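Local coordinates for CpuTA1 (Curtobacterium pusillum, PDB 5K3W), which belongs to the class IV aminotransferase family and binds pyridoxal-5'-phosphate in an assembly of two protein chains, at residues A[4-9]-A[39-44]; A[30-35]-A[94-99]; A[102-107]-A[136-141]; A[119-124]-A[129-134]. All blocks are in the same frame, centred on the assembly; numbering follows the deposited sequence.

How the contacts relate
All four contacts reach one antiparallel sheet, in which strands 32-35, 5-9, 131-138 and 114-121 lie side by side in that order. Contacts 2 and 3, with centres about 14 Å apart, both set helix 90-108 against this sheet. Contact 1 brings the loop 39-44 to strand 5-9, and contact 4 is the end of the hairpin 114-121/131-138. The centres of contacts 3 and 4 stand about 22 Å apart along strand 131-138. In sequence, contacts 1 and 2 interleave, whereas contact 4 is nested within the loop closed by contact 3. Contacts 1 and 4 also meet the second subunit, so the sheet joins helix packing within the chain to the dimer interface.

Contact 1 (A[4-9]-A[39-44]); sequences ATLLTV and APQVRI
Leu6 and Gln41 carry this small contact, their side chains reaching toward each other from opposite directions. One branch of the leucine does the touching: CD2 of Leu6 lies 3.4 Å from CG of Gln41. The same methyl also meets the start of the amide, with Leu6 CD2 to Gln41 CD at 3.7 Å. In Leu6, chi1 near 174° sets CG beside the carbonyl carbon, and from there CD2 is the branch that meets Gln41. In Gln41, chi1 puts CG beside the backbone N and facing the methyl, and the bend at chi2 (-69°) folds the amide carbon back beside it. Strand 5-9 is an inner strand of the antiparallel sheet, bonded through its backbone to strands 32-35 and 131-138, while 39-44 belongs to the irregular connection running on toward helix 47-50. The amide has polar partners at both ends. Its NE2 bonds to Asp36 O, and Gln41 OE1 accepts from a water at 2.7 Å. That water is 2.6 Å from Thr8 OG1, bridging two side-chain oxygens that stand 4.3 Å apart (Thr8 OG1 to Gln41 OE1). Beyond the glutamine, the backbone of Gln41 and Val42 hydrogen-bonds to the second subunit, and Pro40 packs on Gln41 of that subunit.

Contact 2 (A[30-35]-A[94-99]); sequences AGFVLA and REAVLA
Phe32 lays one face of its ring on helix 90-108 at Ala96. The evidence for a CH-pi contact is direct: Ala96 CA stands 3.9 Å from the centroid of the Phe32 ring, only 13° off the ring normal. The methyl group of the same alanine lies over that face nearer the root of the ring, with Ala96 CB 3.8 Å from Phe32 CD2. Two further helix residues meet the ring at oblique angles. Glu95 CB comes to 3.6 Å from Phe32 CE2, so the glutamate contributes its aliphatic root; one helical turn on from Glu95, Ala99 CB reaches Phe32 CE1 at 3.8 Å. The ring also comes close to the helix backbone, with Phe32 CE2 3.6 Å from Ala96 N, consistent with the small alanine side chains there. On the opposite face Ala30 CB sits 3.7 Å above the plane, toward the rim. Phe32 adopts the less common chi1 of 57°, its CG lodged between the backbone nitrogen and the carbonyl carbon, and this turns the ring onto the helix. Further out, Phe32 also packs on Val92 and on Leu7. Strand 32-35, outermost in the sheet within this chain, runs 9.4 Å from the axis of helix 94-99 at a crossing angle of -31°; strand 5-9 is bonded beside it, and the far side of the helix puts Val97 on strand 114-121.

Contact 3 (A[102-107]-A[136-141]); sequences ADYRSR and VDEGED
The axes of helix 102-107 and strand 136-138 approach to 8.7 Å and make an angle of 46°, close enough for one aromatic side chain to span the gap. Tyr104 is that side chain, and its contacts progress along the strand from root to hydroxyl. At the root, Tyr104 CB packs 3.9 Å from Val136 CG1. Midway, Tyr104 CE2 comes 3.8 Å from Asp137 CA. The far end passes Glu138, whose side chain lies about 6 Å from the bound 3-aminobenzoic acid; here Tyr104 OH is 3.8 Å from Glu138 N, too long for a hydrogen bond. With CG opposite the backbone nitrogen about chi1 (-174°), the ring is sent away from the helix and over the strand. Asp137 OD1, also near the ring, is paired with Arg3 NH2 in a salt bridge and weakly accepts from Glu138 N. On the helix itself, Arg107 NE forms a salt bridge of 3.0 Å to Asp103 OD2, reaching it 38° out of the carboxylate plane. Thr5 OG1 of the neighbouring strand bonds to both Asp103 OD2 and Arg107 NH2. Val136 packs on Ala116 between neighbouring strands, and helix 90-108 lies against strands 5-9, 131-138 and 114-121, meeting the last through Tyr104 on Leu114.

Contact 4 (A[119-124]-A[129-134]); sequences ILTRGI and RPSGWV
The carbonyl oxygen of Ile119 is gripped twice by the facing strand: Trp133 N donates to it at 2.9 Å, and Gly132 CA makes a CA-H...O contact with Ile119 O at 3.1 Å. Ser131 O repeats the pattern, taking Thr121 N at 2.9 Å and a CA-H...O contact from Leu120. These bonds, with Ile119 N to Trp133 O and Ser131 N to Thr121 O, define Ile119-Trp133 and Thr121-Ser131 as hydrogen-bonded antiparallel pairs flanking the non-hydrogen-bonded pair Leu120-Gly132. Side chains of the two hydrogen-bonded pairs share one face. There the indole of Trp133 is met at its edge, near its plane, by Ile119 CG2 at 4.0 Å from CE3, and also by Thr121 CG2. Thr121 turns OG1 between its nitrogen and carbonyl carbon (chi1 80°), where it accepts from Gly123 N at 3.1 Å and forms an ST turn. The carboxylate of Asp46 ties the strands together, bonding Thr121 OG1 through OD1 and Ser131 OG through OD2. Gly123, the donor of the ST turn, has a phi of 98°; beyond it a water 2.9 Å from Ile124 N donates to Arg129 O and bridges the two chains at the loop end of the hairpin. The hairpin lies inside the sheet, with strand 54-62 along 114-121 and strand 5-9 along 131-138; helix 90-108 covers Leu120 and Val134, and on the other face Trp133 packs on Ile44 of the second subunit.

Contact 1 (A[4-9]-A[39-44])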
# COMPACT_ATOMS: atom_id res chain seq x y z
N ALA A 4 -17.44 -9.96 -16.30
CA ALA A 4 -17.47 -9.76 -14.86
C ALA A 4 -18.62 -8.85 -14.44
O ALA A 4 -19.07 -7.98 -15.18
CB ALA A 4 -16.14 -9.17 -14.38
N THR A 5 -19.09 -9.07 -13.21
CA THR A 5 -20.11 -8.23 -12.59
C THR A 5 -19.42 -7.25 -11.66
O THR A 5 -18.42 -7.60 -11.03
CB THR A 5 -21.11 -9.07 -11.79
OG1 THR A 5 -21.86 -9.92 -12.66
CG2 THR A 5 -22.08 -8.16 -11.05
N LEU A 6 -19.95 -6.04 -11.59
CA LEU A 6 -19.47 -5.01 -10.68
C LEU A 6 -20.66 -4.41 -9.94
O LEU A 6 -21.68 -4.08 -10.55
CB LEU A 6 -18.70 -3.90 -11.42
CG LEU A 6 -18.29 -2.71 -10.50
CD1 LEU A 6 -17.30 -3.13 -9.42
CD2 LEU A 6 -17.76 -1.55 -11.29
N LEU A 7 -20.52 -4.26 -8.62
CA LEU A 7 -21.51 -3.60 -7.79
C LEU A 7 -20.84 -2.45 -7.06
O LEU A 7 -19.81 -2.65 -6.40
CB LEU A 7 -22.15 -4.56 -6.79
CG LEU A 7 -23.03 -5.67 -7.38
CD1 LEU A 7 -22.91 -6.92 -6.55
CD2 LEU A 7 -24.49 -5.24 -7.45
N THR A 8 -21.39 -1.26 -7.22
CA THR A 8 -21.00 -0.12 -6.40
C THR A 8 -21.72 -0.24 -5.07
O THR A 8 -22.95 -0.32 -5.04
CB THR A 8 -21.38 1.18 -7.08
OG1 THR A 8 -20.77 1.22 -8.37
CG2 THR A 8 -20.90 2.37 -6.26
N VAL A 9 -20.98 -0.25 -3.97
CA VAL A 9 -21.57 -0.26 -2.65
C VAL A 9 -21.74 1.18 -2.20
O VAL A 9 -20.76 1.88 -1.90
CB VAL A 9 -20.73 -1.07 -1.66
CG1 VAL A 9 -21.38 -1.07 -0.27
CG2 VAL A 9 -20.54 -2.51 -2.17
N ALA A 39 -16.08 -0.07 -17.56
CA ALA A 39 -15.93 1.37 -17.56
C ALA A 39 -15.17 1.85 -16.32
O ALA A 39 -15.19 1.19 -15.28
CB ALA A 39 -17.30 2.05 -17.59
N PRO A 40 -14.49 2.99 -16.41
CA PRO A 40 -13.84 3.55 -15.22
C PRO A 40 -14.84 3.77 -14.10
O PRO A 40 -15.97 4.21 -14.31
CB PRO A 40 -13.26 4.87 -15.72
CG PRO A 40 -14.01 5.17 -17.00
CD PRO A 40 -14.31 3.83 -17.60
N GLN A 41 -14.41 3.48 -12.88
CA GLN A 41 -15.31 3.55 -11.74
C GLN A 41 -14.75 4.30 -10.54
O GLN A 41 -15.54 4.64 -9.65
CB GLN A 41 -15.71 2.14 -11.30
CG GLN A 41 -16.51 1.38 -12.34
CD GLN A 41 -17.91 1.95 -12.54
OE1 GLN A 41 -18.42 2.68 -11.70
NE2 GLN A 41 -18.53 1.60 -13.65
N VAL A 42 -13.45 4.55 -10.46
CA VAL A 42 -12.84 5.16 -9.29
C VAL A 42 -12.39 6.57 -9.64
O VAL A 42 -11.82 6.80 -10.71
CB VAL A 42 -11.67 4.32 -8.77
CG1 VAL A 42 -11.11 4.92 -7.48
CG2 VAL A 42 -12.13 2.89 -8.52
N ARG A 43 -12.67 7.52 -8.75
CA ARG A 43 -12.15 8.86 -8.94
C ARG A 43 -10.64 8.87 -8.72
O ARG A 43 -10.11 8.10 -7.91
CB ARG A 43 -12.81 9.85 -7.98
CG ARG A 43 -14.29 10.00 -8.18
CD ARG A 43 -14.59 10.97 -9.29
NE ARG A 43 -14.08 12.30 -8.96
CZ ARG A 43 -14.65 13.12 -8.08
NH1 ARG A 43 -15.75 12.75 -7.44
NH2 ARG A 43 -14.11 14.31 -7.85
N ILE A 44 -9.96 9.74 -9.46
CA ILE A 44 -8.51 9.80 -9.41
C ILE A 44 -8.03 10.26 -8.04
O ILE A 44 -6.89 9.96 -7.67
CB ILE A 44 -7.97 10.72 -10.54
CG1 ILE A 44 -6.47 10.48 -10.76
CG2 ILE A 44 -8.22 12.19 -10.19
CD1 ILE A 44 -6.07 9.01 -11.02
O HOH W 1 -18.93 2.89 -9.09

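Contact 2 (A[30-35]-A[94-99])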
# COMPACT_ATOMS: atom_id res chain seq x y z
N ALA A 30 -30.95 -0.91 -1.40
CA ALA A 30 -30.23 -2.02 -0.78
C ALA A 30 -28.83 -1.64 -0.34
O ALA A 30 -28.17 -2.43 0.33
CB ALA A 30 -30.17 -3.21 -1.74
N GLY A 31 -28.35 -0.45 -0.69
CA GLY A 31 -26.99 -0.08 -0.39
C GLY A 31 -25.99 -0.41 -1.47
O GLY A 31 -24.79 -0.20 -1.27
N PHE A 32 -26.45 -0.89 -2.62
CA PHE A 32 -25.57 -1.23 -3.73
C PHE A 32 -26.40 -1.27 -5.01
O PHE A 32 -27.61 -1.51 -4.98
CB PHE A 32 -24.87 -2.57 -3.49
CG PHE A 32 -25.82 -3.72 -3.28
CD1 PHE A 32 -26.44 -4.34 -4.36
CD2 PHE A 32 -26.13 -4.14 -2.00
CE1 PHE A 32 -27.34 -5.38 -4.17
CE2 PHE A 32 -27.03 -5.17 -1.80
CZ PHE A 32 -27.63 -5.80 -2.88
N VAL A 33 -25.72 -1.05 -6.13
CA VAL A 33 -26.35 -1.09 -7.45
C VAL A 33 -25.32 -1.61 -8.45
O VAL A 33 -24.12 -1.40 -8.30
CB VAL A 33 -26.86 0.30 -7.89
CG1 VAL A 33 -27.83 0.87 -6.87
CG2 VAL A 33 -25.68 1.25 -8.08
N LEU A 34 -25.81 -2.30 -9.48
CA LEU A 34 -24.92 -2.78 -10.53
C LEU A 34 -24.28 -1.62 -11.27
O LEU A 34 -24.87 -0.54 -11.42
CB LEU A 34 -25.69 -3.66 -11.51
CG LEU A 34 -26.16 -5.00 -10.96
CD1 LEU A 34 -27.21 -5.59 -11.89
CD2 LEU A 34 -24.99 -5.97 -10.81
N ALA A 35 -23.05 -1.84 -11.73
CA ALA A 35 -22.31 -0.90 -12.57
C ALA A 35 -21.49 -1.67 -13.60
O ALA A 35 -21.28 -2.88 -13.49
CB ALA A 35 -21.42 0.02 -11.71
N ARG A 94 -22.76 -8.56 2.58
CA ARG A 94 -23.26 -9.91 2.33
C ARG A 94 -24.24 -9.90 1.16
O ARG A 94 -24.09 -10.66 0.19
CB ARG A 94 -23.92 -10.47 3.58
CG ARG A 94 -24.52 -11.85 3.39
CD ARG A 94 -25.24 -12.35 4.64
NE ARG A 94 -24.39 -12.31 5.83
CZ ARG A 94 -24.62 -11.54 6.90
NH1 ARG A 94 -25.68 -10.75 6.95
NH2 ARG A 94 -23.78 -11.58 7.93
N GLU A 95 -25.24 -9.02 1.22
CA GLU A 95 -26.21 -8.93 0.15
C GLU A 95 -25.54 -8.58 -1.17
O GLU A 95 -25.89 -9.14 -2.22
CB GLU A 95 -27.29 -7.90 0.51
CG GLU A 95 -28.37 -8.45 1.46
CD GLU A 95 -29.42 -9.30 0.73
OE1 GLU A 95 -30.08 -8.76 -0.17
OE2 GLU A 95 -29.57 -10.51 1.05
N ALA A 96 -24.55 -7.68 -1.13
CA ALA A 96 -23.86 -7.27 -2.35
C ALA A 96 -23.14 -8.45 -3.00
O ALA A 96 -23.19 -8.60 -4.22
CB ALA A 96 -22.88 -6.14 -2.06
N VAL A 97 -22.47 -9.28 -2.20
CA VAL A 97 -21.72 -10.40 -2.78
C VAL A 97 -22.67 -11.42 -3.40
O VAL A 97 -22.42 -11.93 -4.50
CB VAL A 97 -20.83 -11.04 -1.70
CG1 VAL A 97 -20.28 -12.36 -2.19
CG2 VAL A 97 -19.70 -10.08 -1.29
N LEU A 98 -23.78 -11.73 -2.72
CA LEU A 98 -24.71 -12.72 -3.24
C LEU A 98 -25.43 -12.22 -4.49
O LEU A 98 -25.62 -12.98 -5.44
CB LEU A 98 -25.72 -13.10 -2.15
CG LEU A 98 -25.06 -13.80 -0.96
CD1 LEU A 98 -26.08 -14.18 0.10
CD2 LEU A 98 -24.31 -15.01 -1.45
N ALA A 99 -25.82 -10.95 -4.51
CA ALA A 99 -26.40 -10.38 -5.72
C ALA A 99 -25.40 -10.43 -6.87
O ALA A 99 -25.77 -10.71 -8.03
CB ALA A 99 -26.85 -8.95 -5.46

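Contact 3 (A[102-107]-A[136-141])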
# COMPACT_ATOMS: atom_id res chain seq x y z
N ALA A 102 -25.20 -13.83 -8.13
CA ALA A 102 -26.43 -14.13 -8.83
C ALA A 102 -26.42 -13.50 -10.22
O ALA A 102 -26.78 -14.15 -11.20
CB ALA A 102 -27.64 -13.65 -8.01
N ASP A 103 -25.98 -12.24 -10.31
CA ASP A 103 -25.98 -11.56 -11.60
C ASP A 103 -24.96 -12.16 -12.56
O ASP A 103 -25.22 -12.31 -13.76
CB ASP A 103 -25.72 -10.07 -11.43
CG ASP A 103 -25.59 -9.36 -12.76
OD1 ASP A 103 -26.63 -8.93 -13.30
OD2 ASP A 103 -24.45 -9.27 -13.28
N TYR A 104 -23.77 -12.49 -12.05
CA TYR A 104 -22.78 -13.13 -12.91
C TYR A 104 -23.35 -14.41 -13.51
O TYR A 104 -23.20 -14.65 -14.71
CB TYR A 104 -21.51 -13.42 -12.12
CG TYR A 104 -20.41 -13.95 -13.01
CD1 TYR A 104 -20.36 -15.31 -13.35
CD2 TYR A 104 -19.45 -13.09 -13.56
CE1 TYR A 104 -19.38 -15.80 -14.18
CE2 TYR A 104 -18.45 -13.58 -14.40
CZ TYR A 104 -18.43 -14.94 -14.70
OH TYR A 104 -17.46 -15.45 -15.53
N ARG A 105 -23.99 -15.25 -12.70
CA ARG A 105 -24.44 -16.53 -13.21
C ARG A 105 -25.66 -16.40 -14.12
O ARG A 105 -25.82 -17.19 -15.05
CB ARG A 105 -24.73 -17.49 -12.05
CG ARG A 105 -23.47 -18.06 -11.42
CD ARG A 105 -23.63 -18.38 -9.94
NE ARG A 105 -24.60 -19.45 -9.69
CZ ARG A 105 -24.35 -20.73 -9.88
NH1 ARG A 105 -23.16 -21.12 -10.32
NH2 ARG A 105 -25.28 -21.65 -9.65
N SER A 106 -26.51 -15.40 -13.89
CA SER A 106 -27.69 -15.32 -14.73
C SER A 106 -27.32 -14.87 -16.13
O SER A 106 -28.02 -15.21 -17.09
CB SER A 106 -28.73 -14.38 -14.11
OG SER A 106 -28.34 -13.04 -14.22
N ARG A 107 -26.22 -14.14 -16.28
CA ARG A 107 -25.72 -13.72 -17.59
C ARG A 107 -24.77 -14.74 -18.21
O ARG A 107 -24.85 -14.99 -19.42
CB ARG A 107 -25.01 -12.37 -17.49
CG ARG A 107 -25.91 -11.22 -17.15
CD ARG A 107 -25.14 -9.91 -17.10
NE ARG A 107 -24.04 -9.93 -16.14
CZ ARG A 107 -22.76 -9.97 -16.46
NH1 ARG A 107 -22.40 -9.98 -17.74
NH2 ARG A 107 -21.84 -9.97 -15.52
N VAL A 136 -17.36 -9.72 -9.26
CA VAL A 136 -17.32 -11.16 -9.41
C VAL A 136 -16.78 -11.49 -10.79
O VAL A 136 -17.11 -10.82 -11.77
CB VAL A 136 -18.73 -11.77 -9.21
CG1 VAL A 136 -18.71 -13.26 -9.46
CG2 VAL A 136 -19.27 -11.44 -7.81
N ASP A 137 -15.96 -12.53 -10.88
CA ASP A 137 -15.40 -12.87 -12.18
C ASP A 137 -14.78 -14.26 -12.09
O ASP A 137 -14.61 -14.81 -11.00
CB ASP A 137 -14.36 -11.84 -12.63
CG ASP A 137 -13.98 -11.98 -14.09
OD1 ASP A 137 -14.69 -12.72 -14.82
OD2 ASP A 137 -13.00 -11.34 -14.53
N GLU A 138 -14.45 -14.80 -13.25
CA GLU A 138 -13.82 -16.11 -13.33
C GLU A 138 -12.43 -16.05 -12.71
O GLU A 138 -11.69 -15.08 -12.89
CB GLU A 138 -13.75 -16.57 -14.78
CG GLU A 138 -13.93 -18.06 -14.94
CD GLU A 138 -14.26 -18.47 -16.37
OE1 GLU A 138 -14.58 -19.66 -16.58
OE2 GLU A 138 -14.22 -17.59 -17.27
N GLY A 139 -12.09 -17.10 -11.97
CA GLY A 139 -10.81 -17.14 -11.31
C GLY A 139 -9.70 -17.61 -12.22
O GLY A 139 -9.93 -18.19 -13.28
N GLU A 140 -8.47 -17.33 -11.80
CA GLU A 140 -7.31 -17.84 -12.52
C GLU A 140 -7.22 -19.35 -12.37
O GLU A 140 -7.61 -19.92 -11.35
CB GLU A 140 -6.03 -17.20 -12.00
CG GLU A 140 -4.79 -17.92 -12.47
CD GLU A 140 -3.51 -17.33 -11.90
OE1 GLU A 140 -3.50 -16.11 -11.60
OE2 GLU A 140 -2.53 -18.10 -11.75
N ASP A 141 -6.69 -19.99 -13.41
CA ASP A 141 -6.48 -21.44 -13.40
C ASP A 141 -5.28 -21.77 -12.52
O ASP A 141 -4.14 -21.44 -12.86
CB ASP A 141 -6.29 -21.94 -14.83
CG ASP A 141 -6.09 -23.43 -14.91
OD1 ASP A 141 -5.90 -24.10 -13.86
OD2 ASP A 141 -6.09 -23.95 -16.04

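Contact 4 (A[119-124]-A[129-134])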
# COMPACT_ATOMS: atom_id res chain seq x y z
N ILE A 119 -13.79 -4.36 -1.96
CA ILE A 119 -12.84 -3.27 -1.84
C ILE A 119 -13.50 -2.12 -1.10
O ILE A 119 -14.52 -1.59 -1.54
CB ILE A 119 -12.31 -2.82 -3.21
CG1 ILE A 119 -11.46 -3.95 -3.81
CG2 ILE A 119 -11.51 -1.53 -3.08
CD1 ILE A 119 -11.01 -3.68 -5.20
N LEU A 120 -12.90 -1.73 0.03
CA LEU A 120 -13.41 -0.66 0.87
C LEU A 120 -12.29 0.34 1.13
O LEU A 120 -11.26 -0.02 1.70
CB LEU A 120 -13.95 -1.21 2.19
CG LEU A 120 -14.37 -0.22 3.29
CD1 LEU A 120 -15.38 0.76 2.76
CD2 LEU A 120 -14.94 -0.97 4.48
N THR A 121 -12.50 1.59 0.73
CA THR A 121 -11.48 2.63 0.89
C THR A 121 -12.01 3.79 1.74
O THR A 121 -13.21 3.90 2.02
CB THR A 121 -11.01 3.19 -0.46
OG1 THR A 121 -11.96 4.14 -0.92
CG2 THR A 121 -10.85 2.08 -1.49
N ARG A 122 -11.09 4.66 2.15
CA ARG A 122 -11.45 5.85 2.92
C ARG A 122 -12.19 6.88 2.08
O ARG A 122 -12.68 7.87 2.63
CB ARG A 122 -10.18 6.47 3.56
CG ARG A 122 -10.44 7.32 4.83
CD ARG A 122 -9.14 7.62 5.61
NE ARG A 122 -8.28 6.45 5.80
CZ ARG A 122 -8.33 5.62 6.84
NH1 ARG A 122 -9.20 5.81 7.83
NH2 ARG A 122 -7.52 4.57 6.90
N GLY A 123 -12.29 6.68 0.76
CA GLY A 123 -13.09 7.52 -0.10
C GLY A 123 -12.29 8.60 -0.82
O GLY A 123 -11.07 8.74 -0.68
N ILE A 124 -13.04 9.35 -1.62
CA ILE A 124 -12.54 10.58 -2.23
C ILE A 124 -12.02 11.51 -1.15
O ILE A 124 -12.69 11.75 -0.14
CB ILE A 124 -13.66 11.24 -3.04
CG1 ILE A 124 -14.30 10.20 -3.99
CG2 ILE A 124 -13.13 12.47 -3.76
CD1 ILE A 124 -15.56 10.68 -4.70
N ARG A 129 -16.30 10.19 3.23
CA ARG A 129 -17.28 9.18 2.82
C ARG A 129 -16.59 7.97 2.19
O ARG A 129 -16.24 8.00 1.00
CB ARG A 129 -18.30 9.75 1.86
CG ARG A 129 -19.24 10.78 2.46
CD ARG A 129 -20.48 10.96 1.59
NE ARG A 129 -20.15 10.86 0.16
CZ ARG A 129 -20.31 9.75 -0.56
NH1 ARG A 129 -20.81 8.65 0.00
NH2 ARG A 129 -19.98 9.73 -1.86
N PRO A 130 -16.43 6.88 2.93
CA PRO A 130 -15.78 5.69 2.37
C PRO A 130 -16.38 5.27 1.03
O PRO A 130 -17.55 5.53 0.75
CB PRO A 130 -16.01 4.62 3.45
CG PRO A 130 -16.06 5.42 4.71
CD PRO A 130 -16.76 6.71 4.35
N SER A 131 -15.56 4.64 0.20
CA SER A 131 -15.99 4.01 -1.04
C SER A 131 -15.99 2.49 -0.88
O SER A 131 -15.24 1.93 -0.06
CB SER A 131 -15.09 4.40 -2.21
OG SER A 131 -15.16 5.79 -2.49
N GLY A 132 -16.81 1.83 -1.69
CA GLY A 132 -16.93 0.38 -1.64
C GLY A 132 -17.34 -0.18 -2.98
O GLY A 132 -18.11 0.43 -3.73
N TRP A 133 -16.82 -1.37 -3.28
CA TRP A 133 -17.12 -2.08 -4.52
C TRP A 133 -17.07 -3.58 -4.27
O TRP A 133 -16.34 -4.06 -3.40
CB TRP A 133 -16.13 -1.73 -5.63
CG TRP A 133 -16.18 -0.32 -6.08
CD1 TRP A 133 -17.02 0.20 -7.01
CD2 TRP A 133 -15.32 0.75 -5.67
NE1 TRP A 133 -16.76 1.54 -7.19
CE2 TRP A 133 -15.72 1.90 -6.38
CE3 TRP A 133 -14.26 0.84 -4.76
CZ2 TRP A 133 -15.09 3.15 -6.21
CZ3 TRP A 133 -13.64 2.08 -4.59
CH2 TRP A 133 -14.06 3.22 -5.31
N VAL A 134 -17.82 -4.31 -5.08
CA VAL A 134 -17.71 -5.76 -5.17
C VAL A 134 -17.68 -6.10 -6.65
O VAL A 134 -18.52 -5.61 -7.41
CB VAL A 134 -18.90 -6.48 -4.50
CG1 VAL A 134 -18.74 -8.01 -4.61
CG2 VAL A 134 -19.05 -6.07 -3.06
O HOH W 2 -13.46 10.37 1.82
O HOH W 3 -15.91 9.41 -1.04